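Local coordinates for protein nucleoside-diphosphate sugar epimerase (SulA family) (Corynebacterium glutamicum, PDB 3OH8) that is probably a nucleotide-sugar epimerase of the SulA family, built round a Rossmann-type domain of the NAD-dependent epimerase/dehydratase family, at residues 205-210 with 247-252; 7-12 with 128-133; 367-372 with 412-417. One frame throughout, in Å; residues are numbered along the deposited sequence.

Interaction 1 of 3, residues 205-210 with 247-252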
# COMPACT_ATOMS: atom_id res chain seq x y z
N LEU A 205 2.99 -11.94 14.57
CA LEU A 205 4.26 -11.54 13.97
C LEU A 205 4.13 -11.53 12.46
O LEU A 205 3.71 -12.51 11.86
CB LEU A 205 5.38 -12.51 14.35
CG LEU A 205 6.67 -12.28 13.54
CD1 LEU A 205 7.31 -10.91 13.86
CD2 LEU A 205 7.66 -13.44 13.73
N VAL A 206 4.51 -10.41 11.83
CA VAL A 206 4.63 -10.38 10.38
C VAL A 206 6.10 -10.27 9.99
O VAL A 206 6.77 -9.29 10.34
CB VAL A 206 3.82 -9.21 9.76
CG1 VAL A 206 4.00 -9.18 8.24
CG2 VAL A 206 2.37 -9.37 10.12
N HIS A 207 6.61 -11.30 9.31
CA HIS A 207 8.02 -11.36 8.95
C HIS A 207 8.20 -11.07 7.48
O HIS A 207 7.97 -11.93 6.62
CB HIS A 207 8.62 -12.73 9.28
CG HIS A 207 10.10 -12.80 9.05
ND1 HIS A 207 10.72 -13.93 8.56
CD2 HIS A 207 11.07 -11.88 9.22
CE1 HIS A 207 12.02 -13.70 8.45
NE2 HIS A 207 12.26 -12.46 8.85
N LEU A 208 8.60 -9.83 7.20
CA LEU A 208 8.68 -9.30 5.86
C LEU A 208 10.12 -9.00 5.46
O LEU A 208 10.40 -8.81 4.28
CB LEU A 208 7.91 -7.98 5.79
CG LEU A 208 6.41 -8.04 5.56
CD1 LEU A 208 5.89 -6.61 5.50
CD2 LEU A 208 6.18 -8.74 4.26
N ALA A 209 11.03 -8.96 6.44
CA ALA A 209 12.40 -8.50 6.18
C ALA A 209 13.07 -9.26 5.03
O ALA A 209 12.98 -10.48 4.95
CB ALA A 209 13.24 -8.59 7.43
N GLY A 210 13.74 -8.51 4.16
CA GLY A 210 14.47 -9.10 3.05
C GLY A 210 14.17 -8.43 1.72
O GLY A 210 13.08 -7.89 1.50
N THR A 247 -0.01 -15.59 18.55
CA THR A 247 -0.90 -16.62 18.06
C THR A 247 -0.57 -16.99 16.63
O THR A 247 -0.98 -18.03 16.13
CB THR A 247 -2.32 -16.02 18.08
OG1 THR A 247 -2.89 -16.19 19.38
CG2 THR A 247 -3.21 -16.66 17.05
N THR A 248 0.17 -16.12 15.95
CA THR A 248 0.21 -16.15 14.50
C THR A 248 1.52 -15.66 13.92
O THR A 248 2.05 -14.65 14.37
CB THR A 248 -0.94 -15.27 13.94
OG1 THR A 248 -2.19 -15.73 14.47
CG2 THR A 248 -0.98 -15.34 12.43
N MSE A 249 2.03 -16.38 12.92
CA MSE A 249 3.19 -15.92 12.16
C MSE A 249 2.83 -15.83 10.69
O MSE A 249 2.53 -16.85 10.04
CB MSE A 249 4.41 -16.84 12.37
CG MSE A 249 5.70 -16.34 11.70
SE MSE A 249 7.18 -17.35 12.00
CE MSE A 249 8.42 -16.38 11.15
N ILE A 250 2.80 -14.61 10.16
CA ILE A 250 2.62 -14.39 8.73
C ILE A 250 3.98 -14.12 8.11
O ILE A 250 4.60 -13.09 8.37
CB ILE A 250 1.70 -13.17 8.45
CG1 ILE A 250 0.38 -13.30 9.22
CG2 ILE A 250 1.43 -13.04 6.95
CD1 ILE A 250 -0.31 -14.66 9.00
N SER A 251 4.46 -15.05 7.28
CA SER A 251 5.84 -14.99 6.82
C SER A 251 5.91 -14.74 5.31
O SER A 251 5.23 -15.40 4.53
CB SER A 251 6.56 -16.31 7.17
OG SER A 251 7.95 -16.17 6.97
N ALA A 252 6.74 -13.79 4.89
CA ALA A 252 6.90 -13.51 3.47
C ALA A 252 7.45 -14.75 2.75
O ALA A 252 8.25 -15.50 3.30
CB ALA A 252 7.84 -12.34 3.26
O HOH W 1 9.72 -14.32 5.52

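Interaction 2 of 3, residues 7-12 with 128-133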
# COMPACT_ATOMS: atom_id res chain seq x y z
N HIS A 7 -15.47 14.63 -3.86
CA HIS A 7 -15.73 13.21 -4.09
C HIS A 7 -16.51 12.60 -2.93
O HIS A 7 -16.33 12.99 -1.77
CB HIS A 7 -14.42 12.43 -4.33
CG HIS A 7 -13.45 12.48 -3.18
ND1 HIS A 7 -13.08 11.37 -2.47
CD2 HIS A 7 -12.76 13.52 -2.65
CE1 HIS A 7 -12.20 11.71 -1.54
NE2 HIS A 7 -11.99 13.01 -1.63
N PHE A 8 -17.38 11.65 -3.25
CA PHE A 8 -18.24 11.03 -2.26
C PHE A 8 -17.64 9.74 -1.71
O PHE A 8 -17.14 8.90 -2.46
CB PHE A 8 -19.59 10.70 -2.90
CG PHE A 8 -20.53 9.98 -1.98
CD1 PHE A 8 -21.15 10.65 -0.93
CD2 PHE A 8 -20.81 8.63 -2.18
CE1 PHE A 8 -22.02 9.99 -0.08
CE2 PHE A 8 -21.69 7.96 -1.33
CZ PHE A 8 -22.29 8.64 -0.28
N ILE A 9 -17.71 9.58 -0.39
CA ILE A 9 -17.20 8.38 0.28
C ILE A 9 -18.39 7.72 0.97
O ILE A 9 -19.03 8.35 1.81
CB ILE A 9 -16.16 8.75 1.35
CG1 ILE A 9 -14.98 9.51 0.73
CG2 ILE A 9 -15.67 7.50 2.08
CD1 ILE A 9 -14.14 8.68 -0.20
N PRO A 10 -18.68 6.45 0.62
CA PRO A 10 -19.89 5.82 1.15
C PRO A 10 -19.69 5.31 2.58
O PRO A 10 -19.99 4.16 2.86
CB PRO A 10 -20.11 4.64 0.20
CG PRO A 10 -18.70 4.24 -0.20
CD PRO A 10 -17.90 5.54 -0.24
N PHE A 11 -19.20 6.18 3.46
CA PHE A 11 -19.03 5.85 4.87
C PHE A 11 -19.36 7.10 5.69
O PHE A 11 -19.20 8.21 5.20
CB PHE A 11 -17.60 5.36 5.14
CG PHE A 11 -17.31 4.02 4.51
CD1 PHE A 11 -17.75 2.86 5.11
CD2 PHE A 11 -16.65 3.94 3.29
CE1 PHE A 11 -17.52 1.64 4.53
CE2 PHE A 11 -16.41 2.72 2.70
CZ PHE A 11 -16.85 1.56 3.31
N PRO A 12 -19.82 6.91 6.94
CA PRO A 12 -20.23 8.01 7.83
C PRO A 12 -19.10 9.02 8.03
O PRO A 12 -17.95 8.62 8.15
CB PRO A 12 -20.54 7.30 9.15
CG PRO A 12 -20.89 5.90 8.74
CD PRO A 12 -20.00 5.59 7.57
N GLN A 128 -7.59 6.02 -3.35
CA GLN A 128 -6.91 5.33 -2.26
C GLN A 128 -7.74 5.36 -0.99
O GLN A 128 -7.86 4.36 -0.28
CB GLN A 128 -5.53 5.94 -1.99
CG GLN A 128 -4.68 5.14 -1.01
CD GLN A 128 -4.12 3.86 -1.64
OE1 GLN A 128 -4.14 3.70 -2.86
NE2 GLN A 128 -3.59 2.99 -0.81
N LEU A 129 -8.31 6.52 -0.68
CA LEU A 129 -9.17 6.65 0.49
C LEU A 129 -10.34 5.70 0.41
O LEU A 129 -10.64 4.98 1.37
CB LEU A 129 -9.73 8.08 0.58
CG LEU A 129 -10.01 8.67 1.97
CD1 LEU A 129 -11.30 9.52 2.00
CD2 LEU A 129 -10.03 7.62 3.06
N ILE A 130 -11.05 5.73 -0.72
CA ILE A 130 -12.26 4.94 -0.84
C ILE A 130 -11.93 3.44 -0.80
O ILE A 130 -12.61 2.66 -0.15
CB ILE A 130 -13.12 5.32 -2.10
CG1 ILE A 130 -14.48 4.64 -2.04
CG2 ILE A 130 -12.45 4.91 -3.40
CD1 ILE A 130 -15.00 4.48 -0.65
N GLU A 131 -10.84 3.05 -1.47
CA GLU A 131 -10.48 1.64 -1.48
C GLU A 131 -10.03 1.18 -0.10
O GLU A 131 -10.38 0.09 0.34
CB GLU A 131 -9.42 1.33 -2.54
CG GLU A 131 -9.92 1.59 -3.95
CD GLU A 131 -11.14 0.74 -4.32
OE1 GLU A 131 -11.26 -0.39 -3.80
OE2 GLU A 131 -11.97 1.20 -5.14
N ASP A 132 -9.29 2.03 0.60
CA ASP A 132 -8.86 1.71 1.97
C ASP A 132 -10.03 1.46 2.90
O ASP A 132 -10.04 0.50 3.67
CB ASP A 132 -7.99 2.83 2.54
CG ASP A 132 -6.51 2.57 2.33
OD1 ASP A 132 -6.17 1.82 1.39
OD2 ASP A 132 -5.70 3.11 3.10
N LEU A 133 -11.01 2.36 2.87
CA LEU A 133 -12.16 2.23 3.74
C LEU A 133 -13.01 1.02 3.36
O LEU A 133 -13.49 0.30 4.23
CB LEU A 133 -13.00 3.52 3.69
CG LEU A 133 -12.33 4.73 4.38
CD1 LEU A 133 -13.12 5.99 4.07
CD2 LEU A 133 -12.21 4.52 5.90

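Interaction 3 of 3, residues 367-372 with 412-417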
# COMPACT_ATOMS: atom_id res chain seq x y z
N PRO A 367 -5.41 -11.96 -9.92
CA PRO A 367 -6.09 -13.04 -10.65
C PRO A 367 -5.59 -13.19 -12.09
O PRO A 367 -5.73 -14.27 -12.65
CB PRO A 367 -7.56 -12.58 -10.67
CG PRO A 367 -7.71 -11.65 -9.51
CD PRO A 367 -6.35 -11.02 -9.28
N ASN A 368 -5.02 -12.13 -12.68
CA ASN A 368 -4.69 -12.12 -14.11
C ASN A 368 -3.22 -11.88 -14.45
O ASN A 368 -2.84 -10.76 -14.79
CB ASN A 368 -5.55 -11.08 -14.84
CG ASN A 368 -7.03 -11.41 -14.80
OD1 ASN A 368 -7.45 -12.48 -15.26
ND2 ASN A 368 -7.82 -10.52 -14.24
N PRO A 369 -2.39 -12.94 -14.41
CA PRO A 369 -1.01 -12.78 -14.89
C PRO A 369 -1.01 -12.46 -16.39
O PRO A 369 -1.96 -12.84 -17.08
CB PRO A 369 -0.37 -14.14 -14.60
CG PRO A 369 -1.52 -15.11 -14.49
CD PRO A 369 -2.68 -14.31 -13.96
N VAL A 370 0.00 -11.76 -16.89
CA VAL A 370 0.04 -11.37 -18.30
C VAL A 370 1.34 -11.79 -18.96
O VAL A 370 2.34 -12.02 -18.28
CB VAL A 370 -0.13 -9.84 -18.48
CG1 VAL A 370 -1.47 -9.37 -17.90
CG2 VAL A 370 1.02 -9.11 -17.84
N SER A 371 1.33 -11.89 -20.29
CA SER A 371 2.54 -12.22 -21.05
C SER A 371 3.52 -11.05 -21.07
O SER A 371 3.12 -9.89 -20.98
CB SER A 371 2.18 -12.59 -22.48
OG SER A 371 1.73 -11.45 -23.20
N ASN A 372 4.80 -11.36 -21.18
CA ASN A 372 5.81 -10.32 -21.37
C ASN A 372 5.42 -9.38 -22.51
O ASN A 372 5.57 -8.16 -22.41
CB ASN A 372 7.18 -10.96 -21.64
CG ASN A 372 8.19 -9.97 -22.22
OD1 ASN A 372 8.78 -9.16 -21.51
ND2 ASN A 372 8.39 -10.04 -23.54
N SER A 412 8.94 -17.16 -15.78
CA SER A 412 7.62 -17.40 -16.35
C SER A 412 6.82 -18.18 -15.33
O SER A 412 7.03 -19.37 -15.13
CB SER A 412 7.73 -18.20 -17.65
OG SER A 412 6.46 -18.39 -18.24
N GLN A 413 5.92 -17.47 -14.66
CA GLN A 413 5.14 -18.07 -13.59
C GLN A 413 3.68 -17.68 -13.79
O GLN A 413 3.31 -16.52 -13.61
CB GLN A 413 5.67 -17.61 -12.22
CG GLN A 413 7.09 -18.13 -11.93
CD GLN A 413 8.00 -17.10 -11.27
OE1 GLN A 413 8.95 -17.46 -10.58
NE2 GLN A 413 7.71 -15.82 -11.48
N ARG A 414 2.88 -18.66 -14.21
CA ARG A 414 1.47 -18.42 -14.48
C ARG A 414 0.66 -18.69 -13.22
O ARG A 414 -0.14 -19.63 -13.17
CB ARG A 414 0.99 -19.28 -15.65
CG ARG A 414 -0.39 -18.91 -16.18
CD ARG A 414 -0.82 -19.87 -17.29
NE ARG A 414 -2.09 -19.47 -17.88
CZ ARG A 414 -2.69 -20.11 -18.88
NH1 ARG A 414 -2.14 -21.20 -19.41
NH2 ARG A 414 -3.86 -19.67 -19.34
N THR A 415 0.87 -17.86 -12.20
CA THR A 415 0.32 -18.11 -10.88
C THR A 415 -1.16 -17.70 -10.79
O THR A 415 -1.59 -16.70 -11.39
CB THR A 415 1.13 -17.38 -9.79
OG1 THR A 415 2.53 -17.39 -10.12
CG2 THR A 415 0.94 -18.06 -8.45
N ALA A 416 -1.94 -18.49 -10.07
CA ALA A 416 -3.32 -18.12 -9.74
C ALA A 416 -3.47 -18.00 -8.22
O ALA A 416 -2.92 -18.81 -7.46
CB ALA A 416 -4.32 -19.15 -10.31
N PRO A 417 -4.20 -16.97 -7.77
CA PRO A 417 -4.53 -16.82 -6.34
C PRO A 417 -5.72 -17.71 -5.99
O PRO A 417 -6.78 -17.23 -5.60
CB PRO A 417 -4.89 -15.34 -6.22
CG PRO A 417 -5.46 -14.98 -7.59
CD PRO A 417 -4.76 -15.88 -8.60

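Interaction 1 of 3, residues 205-210 with 247-252
Leu-205 is bonded to the neighbouring strand through both of its backbone polar atoms: its N reaches Thr-248 O at 2.9 Å, and its O receives Ile-250 N at 2.9 Å. His-207 repeats the pattern two residues on, its N donating to Ile-250 O and its O accepting from Ala-252 N at 2.8 Å. Ile-250 therefore sits between the two, giving its N to one and its O to the other, as befits parallel strands running only 11° apart. The side chain of Leu-205 lies alongside the extended selenomethionine Met-249, Leu-205 CD2 lying 4.0 Å from Met-249 CE; both have CG anti to the backbone N (chi1 169° and -175°) and point the same way. Met-249 CE also lies 4.1 Å from His-207 CB. Leu-205 packs as well on Leu-236 and Val-240 of helix 222-242. That helix links the two strands in a beta-alpha-beta crossover, part of the Rossmann fold of the epimerase family. The other face of the sheet belongs to Val-206 and Ile-250, where Val-206 CG2 stands 4.2 Å from Ile-250 CB; here helix 342-354 gives cover through Ile-353 and Tyr-349. Past the last bridge the chains stay close, and Ala-252 CB approaches Leu-208 CD2 to 4.1 Å. A water at this end of the pair donates to His-207 O and to Ala-252 O, and accepts from Ser-251 OG at 2.9 Å.

Interaction 2 of 3, residues 7-12 with 128-133
Ile-9 is the bump here, and it sinks into a hollow on helix 128-133 bordered by Leu-129, Ile-130 and Leu-133. The order of elements, a strand, two short helices, six more strands and a long closing helix, is consistent with the helix-grip fold of Bet v 1-like proteins; this contact sets its first strand against that last helix. Strand and helix run almost parallel, with 9.3 Å between their axes, so the contact is carried mainly by side chains and no hydrogen bond crosses it. The two arms of Ile-9 divide the hollow. CG1 stands anti to the carbonyl carbon (chi1 -59°) and carries Ile-9 CD1 to 3.7 Å from Leu-129 CD1, while the same Ile-9 CD1 lies 4.0 Å from Ile-130 CB. The other arm, Ile-9 CG2, presses on Leu-133 CD1 at 3.6 Å, crossing that leucine at about a right angle. Val-16 and Trp-19 of helix 13-21 also pack here, on Ile-9 and on the two leucines respectively. After Ile-9 the chain bends in an inverse gamma turn centred on Pro-10, which brings the Phe-11 ring alongside Leu-133. Phe-11 CE2 lies 3.6 Å from Leu-133 CB, and Phe-11 CZ reaches the backbone at Leu-133 O, 3.7 Å away. At the other end of the hollow, the edge of the His-7 imidazole meets the helix, His-7 CE1 standing 4.3 Å from Leu-129 CD1.

Interaction 3 of 3, residues 367-372 with 412-417
Thr-415 O has the Pro-369 ring pressed against it, with CG at 3.5 Å and CD of Pro-369 at 3.7 Å from that oxygen. These are carbon contacts, and no hydrogen bond joins the two segments. Each belongs to a different sheet: strand 370-371 is an antiparallel edge of the mixed sheet built on the Rossmann domain, pairing with 336-341, while 412-415, in the DUF1731 region, runs parallel to 265-267. Pro-369, just before strand 370-371, packs against strand 412-415. Next to it the backbone of 413-415 kinks in an inverse gamma turn centred on Arg-414, closed by a weak bond from Thr-415 N to Gln-413 O. The arginine side chain is fully extended, all its torsions near 180°, and Arg-414 CG runs beside the proline, 4.3 Å from Pro-369 CG, before NH1 bonds to Asp-264 O. Strand 336-341 ties both sides together, because Val-370 bonds to Phe-337 and Gln-413 to Trp-336 through the backbone, and Thr-415 OG1 to Ser-338 OG. At the far end two prolines meet. There the Pro-417 ring, just before a helix, lies against the backbone of Pro-367, with Pro-417 CG and CD each 3.7 Å from Pro-367 CA.

From the N terminus the three contacts come in series; none nests in or crosses another. Interaction 2 closes the longest loop, 115 residues that hold two short helices, six strands and the start of helix 119-139, and so joins the ends of the N-terminal domain. Interaction 1 follows inside the epimerase domain and closes a single crossover of 36 residues, mostly helix. Interaction 3 comes last, spanning 39 residues, part of them not modelled (382-402), and sets the DUF1731 region against an edge of the mixed sheet that also contains interaction 1. The centres of interactions 1 and 2 are about 29 Å apart, on opposite sides of the chain's centre; interaction 3 lies about 24 Å from interaction 1, centre to centre.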